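Adenosine deaminase (Burkholderia ambifaria, PDB 4GXW) probably catalyses the zinc-dependent hydrolytic deamination of a purine such as adenosine or adenine. Local coordinates at residues A152-S157 against D180-I185; H112-W117 against G338-D343; G210-A215 against H235-D240; D159-P164 against I187-N192. All blocks are in the same frame, centred on the assembly; numbering follows the deposited sequence.

Overall arrangement
All four contacts reach one parallel sheet of the barrel. Interaction 2 lies deepest, with its centre about 11 Å from that of the chain, and every residue it touches is buried; interaction 4, at about 17 Å, extends to exposed Arg190. Both interactions 1 and 4 use strand 184-188; interaction 1 lies on strand 151-159 and interaction 4 on the loop that follows it. Interaction 3 brings 212-217 against the segment that includes 238-239 and adjoins interaction 1 through Ile185 and Thr214. The chemistry follows the place: backbone bonds and apolar packing in interaction 1, a shared carboxylate in interaction 2, backbone bonds mixed with side-chain oxygens and one water in interaction 3, and a sandwiched guanidinium with two waters in interaction 4.

Interaction 1. Residues A152-S157 against D180-I185; sequences ARLIPS and DEVAGI
The Arg153 side chain lies along the partner segment, CB 4.0 Å from Ala183 CB, and its guanidinium passes Asp180 O obliquely. At the edge of that group NH1 donates to Ala152 O at 2.9 Å, the oxygen only 7° out of the guanidinium plane, although the donor stands above the plane of the carbonyl. A bend at chi2 (-67°) brings the charged end back to the preceding residue. The backbones meet in a single bridge at Leu154: its N donates to Glu181 O (2.8 Å, 169° at hydrogen), and its O accepts from Ala183 N (3.2 Å). CA-H...O contacts accompany the bridge and continue past it, with Ile155 CA 3.4 Å from Gly184 O and Ile185 CA 3.2 Å from Pro156 O; Pro156 then bonds on to Gly186. Val182 divides its methyls between two neighbours: CG1 rests on the proline ring, 3.7 Å from Pro156 CD, and CG2 runs alongside Leu154, 4.0 Å from its CD2. Met174 of helix 164-176 touches Pro156, Val182 and Ile185, while Arg142 takes the Glu181 carboxylate in a salt bridge. The contact joins strands 151-159 and 184-188 of a beta-alpha-beta unit of the TIM barrel, at the entry to the second strand.

Interaction 2. Residues H112-W117 against G338-D343; sequences HAEFFW and GAWVDD
Glu114, on strand 110-117 of the TIM barrel, meets the inverse gamma turn centred on Trp340, which lies in the loop between helices 325-338 and 343-371. Hydrogen bonding concentrates on one oxygen. Glu114 OE2 accepts from Trp340 N (2.8 Å, 163° at hydrogen) through its syn lone pair, and from His112 NE2 (2.7 Å) through its anti lone pair; the latter is a His-carboxylate bond in which the acceptor lies in the imidazole plane. Two donors on different lone pairs fix the rotation of the carboxylate. The electrostatic part falls to the other oxygen: OE1 makes a salt bridge with Arg238, which also has a cation-pi contact with Trp340. Such surroundings would probably keep this buried carboxylate ionised. Extension of the Glu114 chain beyond CG (chi2 -176°) carries the group across to the loop. Van der Waals contacts complete the fit. The carboxylate and indole planes are 44° apart, and OE1 stands 3.3 Å above the indole plane, displaced toward its rim. Ala339 CB packs 3.8 Å from Glu114 OE2. His112 and Val341 run past each other in opposite directions, with Val341 CG1 3.5 Å from His112 CE1.

Interaction 3. Residues G210-A215 against H235-D240; sequences GFRTTA and HVDRVD
Thr213 and Asp237 grip each other by two hydrogen bonds: Asp237 N donates to Thr213 O at 2.8 Å, and Thr213 N donates to Asp237 OD2 at 2.9 Å on the anti lone pair of that oxygen. A water adds a third link, accepting from Thr213 OG1 and donating to both His235 O and Asp237 OD2. At the far end Asp240 N donates to Ala215 O (2.9 Å), and Thr214 OG1 donates to Asp240 OD2 at 2.7 Å from above the carboxylate plane, 52° out of it. With OG1 anti to the backbone N (chi1 -173°), the Thr214 hydroxyl faces that carboxylate. Apolar support is small, Ala215 CB lying 3.9 Å from Val236 CG1. In the next shell the extended Arg238 chain runs past Thr214, its CG 3.6 Å from Thr214 OG1, and ends with NH1 on Gly338 O. Strands 212-217 and 238-239 belong to a beta-alpha-beta unit of the TIM barrel, with helix 224-232 between them. Buried Ala215 N has no partner in the model. The Asp240 side chain is about 4 Å from those of the zinc ligands His35 and His216. With Thr214 on OD2 and Thr263 on OD1, its carboxylate is probably held in orientation beside the zinc site.

Interaction 4. Residues D159-P164 against I187-N192; sequences DREQDP and IDYREN
Arg160 and Asp188 join the backbones where a type I turn, Asp159 to Gln162, leaves strand 151-159 of the TIM barrel next to strand 184-188: Arg160 N donates to Asp188 O (3.1 Å, 167° at hydrogen), beside the parallel bridge of Asp159 with Asp188. An Asx turn is superposed on it, Asp159 OD1 accepting from Glu161 N, while Gln162 N bonds to Asp159 O to close the type I turn. The tightly packed part is centred on the Arg160 side chain. Its guanidinium lies between Ile187 CD1, 4.2 Å from one face of the plane, and Glu191 CG, 3.7 Å from the opposite face, each over the middle of the group. A bend at chi3 (-57°) turns the guanidinium into this slot, and NH1 finds a further acceptor in His216 O. Glu191 is itself held by Asn226 and by the backbone N atoms of Gly218 and Glu219, so the second layer fixes the wall of the slot. Asp159 OD1 approaches Tyr189 CD2 to 3.4 Å, and Arg81 serves both residues, by a salt bridge to Asp159 and a cation-pi contact with Tyr189. Asp188, hydrogen-bonded to Asn118, has its side chain about 5 Å from the zinc ion.

The outer part is looser and leads to exposed Arg190. There Glu161 OE2 accepts from Arg190 N at 3.0 Å on its anti lone pair, but the two charged ends stay apart, with their planes 86° to each other. Two waters supplement the direct bonds of the buried guanidinium: one links Arg160 NH1 to Tyr189 O, and a second accepts from Arg160 NH2 at 2.9 Å while donating to Glu191 OE2.

Interaction 1. Residues A152-S157 against D180-I185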
loop_
_atom_site.group_PDB
_atom_site.type_symbol
_atom_site.label_atom_id
_atom_site.label_comp_id
_atom_site.label_asym_id
_atom_site.label_seq_id
_atom_site.Cartn_x
_atom_site.Cartn_y
_atom_site.Cartn_z
ATOM N N ALA A 152 -12.403 -3.462 -5.588
ATOM C CA ALA A 152 -11.673 -2.483 -4.786
ATOM C C ALA A 152 -12.430 -2.046 -3.545
ATOM O O ALA A 152 -13.665 -2.115 -3.501
ATOM C CB ALA A 152 -11.308 -1.256 -5.636
ATOM N N ARG A 153 -11.679 -1.615 -2.533
ATOM C CA ARG A 153 -12.243 -0.893 -1.395
ATOM C C ARG A 153 -11.471 0.396 -1.176
ATOM O O ARG A 153 -10.258 0.458 -1.410
ATOM C CB ARG A 153 -12.184 -1.726 -0.113
ATOM C CG ARG A 153 -12.893 -3.069 -0.183
ATOM C CD ARG A 153 -14.400 -2.903 -0.305
ATOM N NE ARG A 153 -15.089 -4.194 -0.303
ATOM C CZ ARG A 153 -15.243 -4.966 -1.377
ATOM N NH1 ARG A 153 -14.767 -4.589 -2.557
ATOM N NH2 ARG A 153 -15.883 -6.124 -1.269
ATOM N N LEU A 154 -12.183 1.413 -0.703
ATOM C CA LEU A 154 -11.605 2.701 -0.345
ATOM C C LEU A 154 -11.422 2.771 1.166
ATOM O O LEU A 154 -12.325 2.412 1.927
ATOM C CB LEU A 154 -12.535 3.823 -0.796
ATOM C CG LEU A 154 -12.133 5.258 -0.455
ATOM C CD1 LEU A 154 -10.779 5.579 -1.081
ATOM C CD2 LEU A 154 -13.207 6.221 -0.947
ATOM N N ILE A 155 -10.253 3.242 1.591
ATOM C CA ILE A 155 -9.913 3.359 3.004
ATOM C C ILE A 155 -9.551 4.814 3.296
ATOM O O ILE A 155 -8.391 5.221 3.168
ATOM C CB ILE A 155 -8.755 2.409 3.396
ATOM C CG1 ILE A 155 -9.091 0.960 3.022
ATOM C CG2 ILE A 155 -8.441 2.524 4.890
ATOM C CD1 ILE A 155 -7.934 -0.022 3.248
ATOM N N PRO A 156 -10.551 5.626 3.676
ATOM C CA PRO A 156 -10.262 6.999 4.098
ATOM C C PRO A 156 -9.274 6.946 5.256
ATOM O O PRO A 156 -9.443 6.142 6.183
ATOM C CB PRO A 156 -11.634 7.528 4.524
ATOM C CG PRO A 156 -12.610 6.699 3.722
ATOM C CD PRO A 156 -11.994 5.325 3.685
ATOM N N SER A 157 -8.251 7.791 5.207
ATOM C CA SER A 157 -7.140 7.668 6.138
ATOM C C SER A 157 -6.850 8.964 6.865
ATOM O O SER A 157 -6.827 10.049 6.271
ATOM C CB SER A 157 -5.890 7.179 5.411
ATOM O OG SER A 157 -6.105 5.875 4.891
ATOM N N ASP A 180 -20.907 0.615 -0.010
ATOM C CA ASP A 180 -20.287 -0.701 0.102
ATOM C C ASP A 180 -18.793 -0.668 -0.204
ATOM O O ASP A 180 -18.024 -1.465 0.331
ATOM C CB ASP A 180 -20.984 -1.713 -0.812
ATOM C CG ASP A 180 -22.376 -2.083 -0.327
ATOM O OD1 ASP A 180 -22.749 -1.691 0.800
ATOM O OD2 ASP A 180 -23.096 -2.776 -1.077
ATOM N N GLU A 181 -18.386 0.265 -1.059
ATOM C CA GLU A 181 -16.983 0.410 -1.440
ATOM C C GLU A 181 -16.076 0.914 -0.319
ATOM O O GLU A 181 -14.858 0.725 -0.376
ATOM C CB GLU A 181 -16.860 1.365 -2.628
ATOM C CG GLU A 181 -17.246 0.766 -3.966
ATOM C CD GLU A 181 -18.744 0.736 -4.212
ATOM O OE1 GLU A 181 -19.527 1.289 -3.400
ATOM O OE2 GLU A 181 -19.147 0.150 -5.239
ATOM N N VAL A 182 -16.651 1.572 0.684
ATOM C CA VAL A 182 -15.854 2.247 1.700
ATOM C C VAL A 182 -15.866 1.405 2.969
ATOM O O VAL A 182 -16.885 1.313 3.652
ATOM C CB VAL A 182 -16.389 3.672 1.948
ATOM C CG1 VAL A 182 -15.540 4.395 2.979
ATOM C CG2 VAL A 182 -16.416 4.451 0.637
ATOM N N ALA A 183 -14.725 0.792 3.270
ATOM C CA ALA A 183 -14.674 -0.349 4.178
ATOM C C ALA A 183 -14.106 -0.074 5.569
ATOM O O ALA A 183 -14.375 -0.828 6.500
ATOM C CB ALA A 183 -13.900 -1.484 3.524
ATOM N N GLY A 184 -13.299 0.970 5.712
ATOM C CA GLY A 184 -12.664 1.215 6.989
ATOM C C GLY A 184 -11.719 2.382 6.933
ATOM O O GLY A 184 -11.667 3.073 5.907
ATOM N N ILE A 185 -10.980 2.589 8.022
ATOM C CA ILE A 185 -10.038 3.698 8.113
ATOM C C ILE A 185 -8.610 3.233 8.313
ATOM O O ILE A 185 -8.353 2.122 8.787
ATOM C CB ILE A 185 -10.392 4.710 9.242
ATOM C CG1 ILE A 185 -10.299 4.043 10.620
ATOM C CG2 ILE A 185 -11.749 5.341 9.007
ATOM C CD1 ILE A 185 -10.187 5.042 11.756
#

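Interaction 2. Residues H112-W117 against G338-D343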
loop_
_atom_site.group_PDB
_atom_site.type_symbol
_atom_site.label_atom_id
_atom_site.label_comp_id
_atom_site.label_asym_id
_atom_site.label_seq_id
_atom_site.Cartn_x
_atom_site.Cartn_y
_atom_site.Cartn_z
ATOM N N HIS A 112 -7.987 -7.444 -6.614
ATOM C CA HIS A 112 -8.656 -6.745 -5.530
ATOM C C HIS A 112 -7.654 -5.770 -4.928
ATOM O O HIS A 112 -6.571 -6.179 -4.503
ATOM C CB HIS A 112 -9.132 -7.752 -4.473
ATOM C CG HIS A 112 -9.767 -7.120 -3.274
ATOM N ND1 HIS A 112 -11.087 -6.724 -3.249
ATOM C CD2 HIS A 112 -9.259 -6.815 -2.055
ATOM C CE1 HIS A 112 -11.362 -6.194 -2.070
ATOM N NE2 HIS A 112 -10.267 -6.230 -1.331
ATOM N N ALA A 113 -8.013 -4.487 -4.900
ATOM C CA ALA A 113 -7.136 -3.437 -4.378
ATOM C C ALA A 113 -7.853 -2.619 -3.312
ATOM O O ALA A 113 -8.964 -2.135 -3.538
ATOM C CB ALA A 113 -6.665 -2.510 -5.503
ATOM N N GLU A 114 -7.216 -2.447 -2.158
ATOM C CA GLU A 114 -7.734 -1.558 -1.124
ATOM C C GLU A 114 -6.732 -0.429 -1.003
ATOM O O GLU A 114 -5.542 -0.679 -0.778
ATOM C CB GLU A 114 -7.903 -2.317 0.197
ATOM C CG GLU A 114 -8.702 -3.601 0.004
ATOM C CD GLU A 114 -9.003 -4.355 1.281
ATOM O OE1 GLU A 114 -8.687 -3.859 2.384
ATOM O OE2 GLU A 114 -9.568 -5.465 1.176
ATOM N N PHE A 115 -7.201 0.805 -1.185
ATOM C CA PHE A 115 -6.297 1.949 -1.298
ATOM C C PHE A 115 -6.668 3.107 -0.382
ATOM O O PHE A 115 -7.841 3.290 -0.034
ATOM C CB PHE A 115 -6.146 2.392 -2.765
ATOM C CG PHE A 115 -7.425 2.869 -3.410
ATOM C CD1 PHE A 115 -8.303 1.977 -4.011
ATOM C CD2 PHE A 115 -7.739 4.218 -3.436
ATOM C CE1 PHE A 115 -9.479 2.433 -4.629
ATOM C CE2 PHE A 115 -8.899 4.669 -4.048
ATOM C CZ PHE A 115 -9.775 3.775 -4.633
ATOM N N PHE A 116 -5.645 3.863 0.018
ATOM C CA PHE A 116 -5.761 4.944 0.992
ATOM C C PHE A 116 -5.995 6.305 0.328
ATOM O O PHE A 116 -5.371 6.633 -0.687
ATOM C CB PHE A 116 -4.472 5.055 1.809
ATOM C CG PHE A 116 -4.107 3.814 2.596
ATOM C CD1 PHE A 116 -5.032 3.166 3.398
ATOM C CD2 PHE A 116 -2.821 3.290 2.519
ATOM C CE1 PHE A 116 -4.673 2.028 4.122
ATOM C CE2 PHE A 116 -2.466 2.152 3.249
ATOM C CZ PHE A 116 -3.403 1.527 4.046
ATOM N N TRP A 117 -6.866 7.106 0.938
ATOM C CA TRP A 117 -7.114 8.480 0.501
ATOM C C TRP A 117 -7.303 9.314 1.755
ATOM O O TRP A 117 -8.029 8.894 2.658
ATOM C CB TRP A 117 -8.378 8.542 -0.361
ATOM C CG TRP A 117 -9.026 9.905 -0.451
ATOM C CD1 TRP A 117 -8.464 11.064 -0.930
ATOM C CD2 TRP A 117 -10.366 10.247 -0.064
ATOM N NE1 TRP A 117 -9.379 12.102 -0.859
ATOM C CE2 TRP A 117 -10.553 11.616 -0.344
ATOM C CE3 TRP A 117 -11.432 9.514 0.472
ATOM C CZ2 TRP A 117 -11.751 12.272 -0.073
ATOM C CZ3 TRP A 117 -12.620 10.162 0.724
ATOM C CH2 TRP A 117 -12.771 11.528 0.450
ATOM N N GLY A 338 -5.779 -11.149 4.954
ATOM C CA GLY A 338 -5.817 -9.776 5.425
ATOM C C GLY A 338 -6.853 -8.884 4.763
ATOM O O GLY A 338 -7.164 -7.821 5.288
ATOM N N ALA A 339 -7.387 -9.302 3.620
ATOM C CA ALA A 339 -8.316 -8.470 2.863
ATOM C C ALA A 339 -9.623 -8.219 3.610
ATOM O O ALA A 339 -10.080 -9.035 4.414
ATOM C CB ALA A 339 -8.586 -9.087 1.489
ATOM N N TRP A 340 -10.231 -7.081 3.307
ATOM C CA TRP A 340 -11.475 -6.682 3.940
ATOM C C TRP A 340 -12.656 -7.104 3.074
ATOM O O TRP A 340 -13.384 -6.283 2.516
ATOM C CB TRP A 340 -11.450 -5.182 4.225
ATOM C CG TRP A 340 -10.504 -4.850 5.353
ATOM C CD1 TRP A 340 -9.827 -5.743 6.153
ATOM C CD2 TRP A 340 -10.136 -3.544 5.814
ATOM N NE1 TRP A 340 -9.071 -5.061 7.084
ATOM C CE2 TRP A 340 -9.235 -3.715 6.889
ATOM C CE3 TRP A 340 -10.460 -2.249 5.410
ATOM C CZ2 TRP A 340 -8.677 -2.635 7.580
ATOM C CZ3 TRP A 340 -9.909 -1.182 6.094
ATOM C CH2 TRP A 340 -9.032 -1.383 7.167
ATOM N N VAL A 341 -12.806 -8.420 2.956
ATOM C CA VAL A 341 -13.907 -9.039 2.228
ATOM C C VAL A 341 -14.475 -10.138 3.111
ATOM O O VAL A 341 -13.865 -10.491 4.127
ATOM C CB VAL A 341 -13.458 -9.636 0.869
ATOM C CG1 VAL A 341 -12.950 -8.544 -0.056
ATOM C CG2 VAL A 341 -12.392 -10.730 1.056
ATOM N N ASP A 342 -15.627 -10.691 2.742
ATOM C CA ASP A 342 -16.227 -11.699 3.620
ATOM C C ASP A 342 -15.561 -13.077 3.517
ATOM O O ASP A 342 -14.750 -13.330 2.609
ATOM C CB ASP A 342 -17.756 -11.786 3.469
ATOM C CG ASP A 342 -18.202 -12.209 2.080
ATOM O OD1 ASP A 342 -17.421 -12.843 1.343
ATOM O OD2 ASP A 342 -19.367 -11.924 1.730
ATOM N N ASP A 343 -15.903 -13.956 4.454
ATOM C CA ASP A 343 -15.276 -15.271 4.538
ATOM C C ASP A 343 -15.492 -16.111 3.281
ATOM O O ASP A 343 -14.596 -16.855 2.872
ATOM C CB ASP A 343 -15.777 -16.036 5.764
ATOM C CG ASP A 343 -15.311 -15.420 7.064
ATOM O OD1 ASP A 343 -14.374 -14.595 7.033
ATOM O OD2 ASP A 343 -15.876 -15.768 8.119
#

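Interaction 3. Residues G210-A215 against H235-D240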
loop_
_atom_site.group_PDB
_atom_site.type_symbol
_atom_site.label_atom_id
_atom_site.label_comp_id
_atom_site.label_asym_id
_atom_site.label_seq_id
_atom_site.Cartn_x
_atom_site.Cartn_y
_atom_site.Cartn_z
ATOM N N GLY A 210 -19.033 0.167 12.791
ATOM C CA GLY A 210 -18.958 -1.061 12.015
ATOM C C GLY A 210 -17.835 -1.116 10.996
ATOM O O GLY A 210 -17.778 -2.043 10.188
ATOM N N PHE A 211 -16.933 -0.141 11.029
ATOM C CA PHE A 211 -15.824 -0.122 10.079
ATOM C C PHE A 211 -14.644 -0.948 10.558
ATOM O O PHE A 211 -14.396 -1.062 11.762
ATOM C CB PHE A 211 -15.384 1.321 9.812
ATOM C CG PHE A 211 -16.406 2.130 9.066
ATOM C CD1 PHE A 211 -16.720 1.825 7.747
ATOM C CD2 PHE A 211 -17.070 3.181 9.684
ATOM C CE1 PHE A 211 -17.680 2.564 7.060
ATOM C CE2 PHE A 211 -18.028 3.922 9.001
ATOM C CZ PHE A 211 -18.337 3.610 7.693
ATOM N N ARG A 212 -13.913 -1.518 9.604
ATOM C CA ARG A 212 -12.613 -2.110 9.909
ATOM C C ARG A 212 -11.579 -1.004 10.046
ATOM O O ARG A 212 -11.825 0.144 9.639
ATOM C CB ARG A 212 -12.195 -3.096 8.825
ATOM C CG ARG A 212 -13.008 -4.385 8.834
ATOM C CD ARG A 212 -12.589 -5.201 7.658
ATOM N NE ARG A 212 -12.980 -6.604 7.646
ATOM C CZ ARG A 212 -13.859 -7.116 6.793
ATOM N NH1 ARG A 212 -14.466 -6.334 5.913
ATOM N NH2 ARG A 212 -14.143 -8.411 6.831
ATOM N N THR A 213 -10.441 -1.319 10.657
ATOM C CA THR A 213 -9.392 -0.332 10.822
ATOM C C THR A 213 -8.013 -0.934 10.584
ATOM O O THR A 213 -7.768 -2.119 10.828
ATOM C CB THR A 213 -9.420 0.361 12.225
ATOM O OG1 THR A 213 -8.937 -0.525 13.230
ATOM C CG2 THR A 213 -10.806 0.876 12.617
ATOM N N THR A 214 -7.118 -0.081 10.122
ATOM C CA THR A 214 -5.712 -0.418 9.956
ATOM C C THR A 214 -4.898 0.799 10.395
ATOM O O THR A 214 -5.465 1.863 10.657
ATOM C CB THR A 214 -5.380 -0.847 8.503
ATOM O OG1 THR A 214 -4.023 -1.313 8.432
ATOM C CG2 THR A 214 -5.597 0.295 7.520
ATOM N N ALA A 215 -3.585 0.652 10.505
ATOM C CA ALA A 215 -2.736 1.770 10.925
ATOM C C ALA A 215 -1.297 1.592 10.487
ATOM O O ALA A 215 -0.741 0.504 10.638
ATOM C CB ALA A 215 -2.780 1.935 12.452
ATOM N N HIS A 235 -7.096 -1.640 18.418
ATOM C CA HIS A 235 -7.722 -2.887 17.968
ATOM C C HIS A 235 -7.794 -3.001 16.449
ATOM O O HIS A 235 -8.796 -3.450 15.907
ATOM C CB HIS A 235 -9.117 -3.080 18.594
ATOM C CG HIS A 235 -9.117 -3.053 20.092
ATOM N ND1 HIS A 235 -8.424 -3.969 20.854
ATOM C CD2 HIS A 235 -9.714 -2.212 20.971
ATOM C CE1 HIS A 235 -8.599 -3.700 22.135
ATOM N NE2 HIS A 235 -9.381 -2.641 22.233
ATOM N N VAL A 236 -6.723 -2.624 15.760
ATOM C CA VAL A 236 -6.727 -2.684 14.302
ATOM C C VAL A 236 -6.867 -4.115 13.795
ATOM O O VAL A 236 -6.451 -5.082 14.451
ATOM C CB VAL A 236 -5.474 -2.022 13.667
ATOM C CG1 VAL A 236 -5.426 -0.544 14.016
ATOM C CG2 VAL A 236 -4.190 -2.724 14.101
ATOM N N ASP A 237 -7.459 -4.234 12.618
ATOM C CA ASP A 237 -7.620 -5.524 11.969
ATOM C C ASP A 237 -6.365 -5.998 11.266
ATOM O O ASP A 237 -6.154 -7.197 11.113
ATOM C CB ASP A 237 -8.797 -5.471 10.999
ATOM C CG ASP A 237 -10.086 -5.174 11.700
ATOM O OD1 ASP A 237 -10.594 -6.087 12.397
ATOM O OD2 ASP A 237 -10.583 -4.028 11.626
ATOM N N ARG A 238 -5.551 -5.055 10.812
ATOM C CA ARG A 238 -4.238 -5.382 10.266
ATOM C C ARG A 238 -3.312 -4.200 10.503
ATOM O O ARG A 238 -3.756 -3.148 10.957
ATOM C CB ARG A 238 -4.302 -5.790 8.782
ATOM C CG ARG A 238 -4.862 -4.718 7.864
ATOM C CD ARG A 238 -4.905 -5.179 6.393
ATOM N NE ARG A 238 -5.270 -4.056 5.529
ATOM C CZ ARG A 238 -6.299 -4.020 4.681
ATOM N NH1 ARG A 238 -7.092 -5.067 4.501
ATOM N NH2 ARG A 238 -6.530 -2.920 3.985
ATOM N N VAL A 239 -2.026 -4.395 10.224
ATOM C CA VAL A 239 -1.007 -3.389 10.473
ATOM C C VAL A 239 -0.289 -3.022 9.185
ATOM O O VAL A 239 0.040 -3.895 8.386
ATOM C CB VAL A 239 0.032 -3.909 11.504
ATOM C CG1 VAL A 239 1.167 -2.925 11.685
ATOM C CG2 VAL A 239 -0.628 -4.185 12.834
ATOM N N ASP A 240 -0.043 -1.731 8.986
ATOM C CA ASP A 240 0.775 -1.250 7.876
ATOM C C ASP A 240 2.210 -0.973 8.319
ATOM O O ASP A 240 2.456 -0.203 9.252
ATOM C CB ASP A 240 0.128 -0.035 7.209
ATOM C CG ASP A 240 -1.268 -0.341 6.718
ATOM O OD1 ASP A 240 -1.428 -1.286 5.904
ATOM O OD2 ASP A 240 -2.217 0.337 7.185
HETATM O O HOH W 1 -10.666 -2.591 14.026
#

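Interaction 4. Residues D159-P164 against I187-N192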
loop_
_atom_site.group_PDB
_atom_site.type_symbol
_atom_site.label_atom_id
_atom_site.label_comp_id
_atom_site.label_asym_id
_atom_site.label_seq_id
_atom_site.Cartn_x
_atom_site.Cartn_y
_atom_site.Cartn_z
ATOM N N ASP A 159 -4.889 11.875 8.526
ATOM C CA ASP A 159 -3.641 12.610 8.354
ATOM C C ASP A 159 -3.136 12.877 9.769
ATOM O O ASP A 159 -3.621 13.781 10.452
ATOM C CB ASP A 159 -3.943 13.916 7.603
ATOM C CG ASP A 159 -2.732 14.796 7.410
ATOM O OD1 ASP A 159 -1.667 14.541 8.012
ATOM O OD2 ASP A 159 -2.877 15.776 6.642
ATOM N N ARG A 160 -2.178 12.083 10.228
ATOM C CA ARG A 160 -1.783 12.152 11.633
ATOM C C ARG A 160 -1.027 13.427 11.999
ATOM O O ARG A 160 -0.771 13.680 13.175
ATOM C CB ARG A 160 -0.985 10.911 12.042
ATOM C CG ARG A 160 0.463 10.906 11.559
ATOM C CD ARG A 160 1.050 9.488 11.566
ATOM N NE ARG A 160 0.962 8.870 12.890
ATOM C CZ ARG A 160 0.871 7.560 13.124
ATOM N NH1 ARG A 160 0.890 6.687 12.121
ATOM N NH2 ARG A 160 0.761 7.127 14.382
ATOM N N GLU A 161 -0.671 14.234 11.003
ATOM C CA GLU A 161 -0.019 15.512 11.272
ATOM C C GLU A 161 -1.011 16.591 11.677
ATOM O O GLU A 161 -0.613 17.654 12.153
ATOM C CB GLU A 161 0.816 15.952 10.068
ATOM C CG GLU A 161 1.954 14.978 9.761
ATOM C CD GLU A 161 2.757 15.364 8.541
ATOM O OE1 GLU A 161 2.831 16.574 8.224
ATOM O OE2 GLU A 161 3.305 14.456 7.882
ATOM N N GLN A 162 -2.300 16.315 11.502
ATOM C CA GLN A 162 -3.345 17.235 11.933
ATOM C C GLN A 162 -3.952 16.772 13.253
ATOM O O GLN A 162 -3.675 15.668 13.729
ATOM C CB GLN A 162 -4.419 17.403 10.844
ATOM C CG GLN A 162 -3.893 17.513 9.390
ATOM C CD GLN A 162 -2.676 18.418 9.201
ATOM O OE1 GLN A 162 -2.526 19.446 9.872
ATOM N NE2 GLN A 162 -1.806 18.048 8.256
ATOM N N ASP A 163 -4.758 17.644 13.853
ATOM C CA ASP A 163 -5.374 17.399 15.160
ATOM C C ASP A 163 -6.276 16.157 15.151
ATOM O O ASP A 163 -6.892 15.838 14.127
ATOM C CB ASP A 163 -6.204 18.631 15.540
ATOM C CG ASP A 163 -6.653 18.627 16.989
ATOM O OD1 ASP A 163 -7.709 18.029 17.289
ATOM O OD2 ASP A 163 -5.963 19.247 17.833
ATOM N N PRO A 164 -6.358 15.440 16.288
ATOM C CA PRO A 164 -7.266 14.283 16.360
ATOM C C PRO A 164 -8.736 14.611 16.068
ATOM O O PRO A 164 -9.467 13.696 15.683
ATOM C CB PRO A 164 -7.070 13.750 17.791
ATOM C CG PRO A 164 -6.223 14.771 18.509
ATOM C CD PRO A 164 -5.467 15.526 17.456
ATOM N N ILE A 187 -4.390 5.249 9.092
ATOM C CA ILE A 187 -3.702 6.452 9.565
ATOM C C ILE A 187 -2.312 6.487 8.945
ATOM O O ILE A 187 -1.609 5.474 8.930
ATOM C CB ILE A 187 -3.641 6.540 11.117
ATOM C CG1 ILE A 187 -3.055 7.881 11.553
ATOM C CG2 ILE A 187 -2.831 5.393 11.730
ATOM C CD1 ILE A 187 -3.275 8.179 13.033
ATOM N N ASP A 188 -1.931 7.637 8.405
ATOM C CA ASP A 188 -0.634 7.772 7.754
ATOM C C ASP A 188 -0.090 9.201 7.865
ATOM O O ASP A 188 -0.542 9.969 8.719
ATOM C CB ASP A 188 -0.689 7.259 6.304
ATOM C CG ASP A 188 -1.791 7.908 5.480
ATOM O OD1 ASP A 188 -1.940 9.142 5.521
ATOM O OD2 ASP A 188 -2.522 7.175 4.773
ATOM N N TYR A 189 0.849 9.545 6.986
ATOM C CA TYR A 189 1.719 10.722 7.086
ATOM C C TYR A 189 2.800 10.532 8.166
ATOM O O TYR A 189 3.003 9.401 8.622
ATOM C CB TYR A 189 0.939 12.041 7.159
ATOM C CG TYR A 189 0.462 12.542 5.800
ATOM C CD1 TYR A 189 1.358 13.118 4.908
ATOM C CD2 TYR A 189 -0.871 12.455 5.415
ATOM C CE1 TYR A 189 0.951 13.591 3.678
ATOM C CE2 TYR A 189 -1.291 12.943 4.167
ATOM C CZ TYR A 189 -0.360 13.497 3.307
ATOM O OH TYR A 189 -0.733 14.002 2.075
ATOM N N ARG A 190 3.518 11.583 8.556
ATOM C CA ARG A 190 4.737 11.376 9.344
ATOM C C ARG A 190 4.434 10.864 10.750
ATOM O O ARG A 190 3.715 11.508 11.502
ATOM C CB ARG A 190 5.577 12.655 9.400
ATOM C CG ARG A 190 6.985 12.468 9.968
ATOM C CD ARG A 190 7.796 13.764 9.902
ATOM N NE ARG A 190 9.121 13.631 10.511
ATOM C CZ ARG A 190 9.447 14.098 11.712
ATOM N NH1 ARG A 190 10.677 13.929 12.186
ATOM N NH2 ARG A 190 8.541 14.737 12.445
ATOM N N GLU A 191 4.989 9.703 11.094
ATOM C CA GLU A 191 4.678 9.042 12.362
ATOM C C GLU A 191 5.376 9.703 13.559
ATOM O O GLU A 191 4.845 9.706 14.680
ATOM C CB GLU A 191 5.029 7.544 12.270
ATOM C CG GLU A 191 4.502 6.688 13.405
ATOM C CD GLU A 191 4.780 5.201 13.215
ATOM O OE1 GLU A 191 5.225 4.795 12.111
ATOM O OE2 GLU A 191 4.569 4.439 14.187
ATOM N N ASN A 192 6.552 10.277 13.318
ATOM C CA ASN A 192 7.355 10.863 14.390
ATOM C C ASN A 192 6.558 11.864 15.223
ATOM O O ASN A 192 5.944 12.778 14.672
ATOM C CB ASN A 192 8.579 11.586 13.817
ATOM C CG ASN A 192 9.370 10.733 12.849
ATOM O OD1 ASN A 192 8.855 10.312 11.813
ATOM N ND2 ASN A 192 10.643 10.503 13.166
HETATM O O HOH W 2 1.978 7.092 9.573
HETATM O O HOH W 3 1.733 4.440 14.642
#